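Local atomic coordinates of propionate kinase (PDB entry 3KHY), a protein that probably transfers phosphate reversibly between ATP and acetate, giving acetyl phosphate and ADP, as a magnesium-dependent homodimeric kinase of the acetokinase family. Residues 147-152 and 215-220; 183-188 and 366-371. All blocks are in the same frame, centred on the assembly; numbering follows the deposited sequence.

Interaction 1: residues 147-152 and 215-220; sequences QTMPSY and SIDTSM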
# COMPACT_ATOMS: atom_id res chain seq x y z
N GLN A 147 5.38 -16.58 7.49
CA GLN A 147 6.49 -17.09 6.69
C GLN A 147 6.04 -18.06 5.59
O GLN A 147 6.83 -18.47 4.76
CB GLN A 147 7.59 -17.68 7.57
CG GLN A 147 8.44 -16.60 8.24
CD GLN A 147 9.20 -15.77 7.21
OE1 GLN A 147 10.05 -16.29 6.48
NE2 GLN A 147 8.88 -14.49 7.13
N THR A 148 4.76 -18.41 5.57
CA THR A 148 4.22 -19.13 4.42
C THR A 148 3.83 -18.24 3.23
O THR A 148 3.44 -18.73 2.18
CB THR A 148 2.99 -19.97 4.82
OG1 THR A 148 2.11 -19.15 5.59
CG2 THR A 148 3.41 -21.17 5.65
N MSE A 149 3.91 -16.91 3.38
CA MSE A 149 3.62 -16.06 2.23
C MSE A 149 4.61 -16.34 1.10
O MSE A 149 5.82 -16.34 1.33
CB MSE A 149 3.73 -14.57 2.58
CG MSE A 149 2.69 -14.01 3.49
SE MSE A 149 2.94 -12.05 3.41
CE MSE A 149 4.58 -11.94 4.46
N PRO A 150 4.12 -16.58 -0.12
CA PRO A 150 5.09 -16.83 -1.19
C PRO A 150 5.83 -15.56 -1.59
O PRO A 150 5.36 -14.45 -1.31
CB PRO A 150 4.22 -17.30 -2.36
CG PRO A 150 2.85 -16.82 -2.05
CD PRO A 150 2.74 -16.83 -0.55
N SER A 151 6.98 -15.72 -2.23
CA SER A 151 7.85 -14.59 -2.58
C SER A 151 7.22 -13.55 -3.49
O SER A 151 7.47 -12.36 -3.32
CB SER A 151 9.15 -15.11 -3.22
OG SER A 151 9.89 -15.85 -2.25
N TYR A 152 6.41 -13.98 -4.46
CA TYR A 152 5.77 -13.00 -5.35
C TYR A 152 4.76 -12.13 -4.59
O TYR A 152 4.30 -11.12 -5.11
CB TYR A 152 5.12 -13.67 -6.57
CG TYR A 152 3.83 -14.41 -6.30
CD1 TYR A 152 2.59 -13.79 -6.49
CD2 TYR A 152 3.84 -15.73 -5.87
CE1 TYR A 152 1.40 -14.48 -6.24
CE2 TYR A 152 2.66 -16.42 -5.63
CZ TYR A 152 1.45 -15.79 -5.81
OH TYR A 152 0.28 -16.49 -5.56
N SER A 215 -1.13 -18.49 6.42
CA SER A 215 -1.08 -17.10 5.96
C SER A 215 -0.56 -17.04 4.51
O SER A 215 0.46 -17.65 4.19
CB SER A 215 -0.17 -16.27 6.88
OG SER A 215 -0.02 -14.94 6.37
N ILE A 216 -1.28 -16.35 3.64
CA ILE A 216 -0.85 -16.16 2.26
C ILE A 216 -0.57 -14.69 1.95
O ILE A 216 0.15 -14.38 1.02
CB ILE A 216 -1.88 -16.75 1.25
CG1 ILE A 216 -1.28 -16.83 -0.15
CG2 ILE A 216 -3.16 -15.92 1.22
CD1 ILE A 216 -2.17 -17.62 -1.11
N ASP A 217 -1.15 -13.78 2.74
CA ASP A 217 -0.93 -12.35 2.54
C ASP A 217 -1.33 -11.65 3.84
O ASP A 217 -2.16 -12.16 4.58
CB ASP A 217 -1.77 -11.84 1.36
CG ASP A 217 -1.25 -10.53 0.75
OD1 ASP A 217 -0.35 -9.87 1.32
OD2 ASP A 217 -1.80 -10.14 -0.30
N THR A 218 -0.73 -10.51 4.12
CA THR A 218 -1.04 -9.78 5.34
C THR A 218 -0.67 -8.32 5.15
O THR A 218 0.14 -7.99 4.26
CB THR A 218 -0.31 -10.40 6.54
OG1 THR A 218 -0.82 -9.84 7.74
CG2 THR A 218 1.20 -10.13 6.44
N SER A 219 -1.23 -7.46 5.99
CA SER A 219 -1.20 -6.02 5.74
C SER A 219 0.02 -5.26 6.29
O SER A 219 0.41 -4.23 5.73
CB SER A 219 -2.51 -5.37 6.19
OG SER A 219 -2.64 -5.41 7.60
N MSE A 220 0.60 -5.73 7.40
CA MSE A 220 1.82 -5.08 7.91
C MSE A 220 3.02 -5.40 7.01
O MSE A 220 2.92 -6.27 6.16
CB MSE A 220 2.09 -5.45 9.37
CG MSE A 220 1.16 -4.70 10.33
SE MSE A 220 1.18 -5.48 12.11
CE MSE A 220 0.30 -4.01 13.08
O HOH W 1 1.07 -19.78 8.00

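Interaction 2: residues 183-188 and 366-371; sequences EQAAKI and MVIATN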
# COMPACT_ATOMS: atom_id res chain seq x y z
N GLU A 183 -6.96 -20.70 13.99
CA GLU A 183 -7.14 -22.03 14.59
C GLU A 183 -8.51 -22.18 15.26
O GLU A 183 -9.13 -23.23 15.14
CB GLU A 183 -6.03 -22.37 15.58
CG GLU A 183 -4.73 -22.70 14.89
CD GLU A 183 -3.65 -23.17 15.84
OE1 GLU A 183 -3.91 -23.25 17.07
OE2 GLU A 183 -2.54 -23.44 15.36
N GLN A 184 -8.97 -21.14 15.96
CA GLN A 184 -10.27 -21.19 16.62
C GLN A 184 -11.39 -21.22 15.59
O GLN A 184 -12.37 -21.94 15.75
CB GLN A 184 -10.46 -20.00 17.57
CG GLN A 184 -9.51 -20.01 18.75
CD GLN A 184 -9.65 -21.28 19.59
OE1 GLN A 184 -8.67 -21.95 19.88
NE2 GLN A 184 -10.88 -21.60 19.96
N ALA A 185 -11.22 -20.46 14.51
CA ALA A 185 -12.22 -20.43 13.44
C ALA A 185 -12.37 -21.82 12.84
O ALA A 185 -13.48 -22.25 12.50
CB ALA A 185 -11.82 -19.42 12.37
N ALA A 186 -11.26 -22.52 12.71
CA ALA A 186 -11.27 -23.87 12.15
C ALA A 186 -12.08 -24.82 13.03
O ALA A 186 -12.76 -25.71 12.52
CB ALA A 186 -9.85 -24.39 11.96
N LYS A 187 -12.00 -24.64 14.34
CA LYS A 187 -12.79 -25.49 15.24
C LYS A 187 -14.29 -25.30 15.06
O LYS A 187 -15.08 -26.21 15.32
CB LYS A 187 -12.42 -25.23 16.70
CG LYS A 187 -11.00 -25.58 17.08
CD LYS A 187 -10.80 -25.40 18.58
CE LYS A 187 -9.33 -25.19 18.92
NZ LYS A 187 -9.16 -24.76 20.34
N ILE A 188 -14.69 -24.11 14.62
CA ILE A 188 -16.10 -23.74 14.58
C ILE A 188 -16.74 -23.99 13.21
O ILE A 188 -17.90 -24.40 13.14
CB ILE A 188 -16.30 -22.25 15.00
CG1 ILE A 188 -15.73 -21.99 16.40
CG2 ILE A 188 -17.78 -21.87 14.96
CD1 ILE A 188 -15.63 -20.51 16.76
N MSE A 366 -17.70 -13.18 11.66
CA MSE A 366 -17.55 -13.73 13.00
C MSE A 366 -16.83 -12.77 13.91
O MSE A 366 -16.14 -11.86 13.46
CB MSE A 366 -16.75 -15.05 12.96
CG MSE A 366 -17.33 -16.07 12.00
SE MSE A 366 -16.35 -17.76 11.92
CE MSE A 366 -16.75 -18.43 13.74
N VAL A 367 -17.03 -12.97 15.20
CA VAL A 367 -16.22 -12.33 16.22
C VAL A 367 -15.61 -13.44 17.07
O VAL A 367 -16.33 -14.25 17.64
CB VAL A 367 -17.05 -11.41 17.13
CG1 VAL A 367 -16.16 -10.81 18.20
CG2 VAL A 367 -17.73 -10.32 16.31
N ILE A 368 -14.29 -13.46 17.14
CA ILE A 368 -13.59 -14.48 17.92
C ILE A 368 -12.54 -13.77 18.77
O ILE A 368 -11.75 -12.97 18.25
CB ILE A 368 -12.89 -15.49 16.98
CG1 ILE A 368 -13.92 -16.21 16.11
CG2 ILE A 368 -12.05 -16.50 17.80
CD1 ILE A 368 -13.30 -17.28 15.16
N ALA A 369 -12.55 -14.03 20.06
CA ALA A 369 -11.63 -13.35 20.97
C ALA A 369 -10.23 -13.91 20.76
O ALA A 369 -10.05 -15.12 20.70
CB ALA A 369 -12.07 -13.55 22.42
N THR A 370 -9.25 -13.04 20.64
CA THR A 370 -7.88 -13.53 20.50
C THR A 370 -7.29 -13.78 21.89
O THR A 370 -7.77 -13.24 22.89
CB THR A 370 -7.00 -12.60 19.65
OG1 THR A 370 -5.75 -13.26 19.36
CG2 THR A 370 -6.70 -11.29 20.35
N ASN A 371 -6.25 -14.60 21.97
CA ASN A 371 -5.62 -14.90 23.25
C ASN A 371 -4.17 -15.26 22.96
O ASN A 371 -3.81 -16.43 22.92
CB ASN A 371 -6.34 -16.04 23.98
CG ASN A 371 -5.90 -16.18 25.44
OD1 ASN A 371 -4.83 -15.71 25.83
ND2 ASN A 371 -6.73 -16.83 26.25

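Interaction 1: residues 147-152 and 215-220
Met-149, a selenomethionine, lies against the backbone of strand 214-218, and its contacts advance from residue to residue along that strand. CG comes first, 3.6 Å from Ile-216 O. The chain then runs on extended, which brings SE past Asp-217 to within 4.0 Å of Thr-218 CG2, the two side chains meeting at roughly a right angle. A bend in the last torsion leaves SE, rather than the terminal methyl, as the atom nearest Thr-218.

Ser-215 contributes mainly backbone. Its O accepts a hydrogen bond of 2.6 Å from Thr-148 OG1, which lies in the carbonyl plane on a lone pair, with a C=O...donor angle of 132°. One water completes a second link: it donates to Thr-148 OG1 at 2.7 Å and accepts from Ser-215 N at 3.0 Å, so the threonine hydroxyl is tied to both polar backbone atoms of the serine. Ser-215 OG is occupied elsewhere, with His-146 ND1.

Ile-216 meets Pro-150 through its longer branch, CG1 standing 4.0 Å from Pro-150 CD. Its carbonyl oxygen is buried here without any hydrogen-bonding partner in the model, and its neighbours across the contact are carbons of Met-149 and Pro-150.

Helix 151-154 starts directly after Pro-150, and the second subunit is close by: Tyr-152 makes an edge-to-face contact with its His-298, while Asp-217 OD2 pairs with its Lys-302 as well as with Tyr-310 of the same chain. Ile-216 and Asp-217 both bond to Ala-209 on strand 205-211, which, with the phi/psi of Ile-216 near -116/-21, is consistent with a classic beta bulge. The arrangement is thus a loop flanking the edge strand of an RNase H-like ASKHA sheet, near the dimer interface and the predicted transition-state stabiliser His-174.

Interaction 2: residues 183-188 and 366-371
Ile-368 and Ala-185 form the centre of a wholly apolar contact between a helix and the end of a strand. The delta methyl of Ile-368 reaches the helix backbone itself, with CD1 3.7 Å from Ala-185 CA and 3.8 Å from Ala-185 CB; the small alanine side chain permits this approach. The other branch bears on the preceding residue, CG2 lying 3.9 Å from Gln-184 CB, so the forked isoleucine touches two consecutive helical residues.

A second apolar pair joins Ile-188 to the selenomethionine Met-366. These side chains run alongside each other in opposite directions. Met-366 is extended at chi2 and folds over at chi3 (68°), which places its terminal CE 3.8 Å from both Ile-188 CG2 and Ile-188 CD1. Ile-188 CD1 also lies 4.3 Å from Ile-368 CD1, a looser touch that links the two pairs into one continuous patch. Met-366 and Ile-368 are buried, whereas Ile-188 is at the exposed end of the patch.

Between the two segments the contact is apolar; the polar end of Gln-184 is engaged on its own helix. Gln-184 bends at chi2 (-59°), taking its amide away from Ile-368, and Lys-187 NZ donates to Gln-184 OE1 at 2.9 Å with the nitrogen tilted 24° from the carbonyl plane.

Strand 365-367 is one of the two outermost strands of its five-stranded sheet within the chain and pairs with strand 316-320, where Met-366 and Ile-368 make backbone bonds to Phe-319. Beyond it, Thr-370 joins helix 175-188 through Ser-177 OG and bonds by its N to Glu-325, a predicted ATP-site residue. Asn-371 then N-caps helix 372-382, its OD1 accepting from Leu-374 N, so helix 175-188 packs where the edge strand passes into the C-terminal helix.

Overall arrangement
From the N terminus, the segments come in the order 147-152, 183-188, 215-220 and 366-371, so the two contacts cross. Interaction 1 closes a loop of 62 intervening residues that contains helix 175-188, the first partner of interaction 2; that second contact closes a longer loop of 177 residues, which takes in strand 214-218. Both reach the same five-stranded sheet at its two outermost strands, 214-218 and 365-367. Interaction 1 ties the loop before helix 151-154 to one edge, and interaction 2 ties helix 175-188 to the other. Their centres lie 20 Å apart and their nearest atoms about 10 Å, so they do not touch directly.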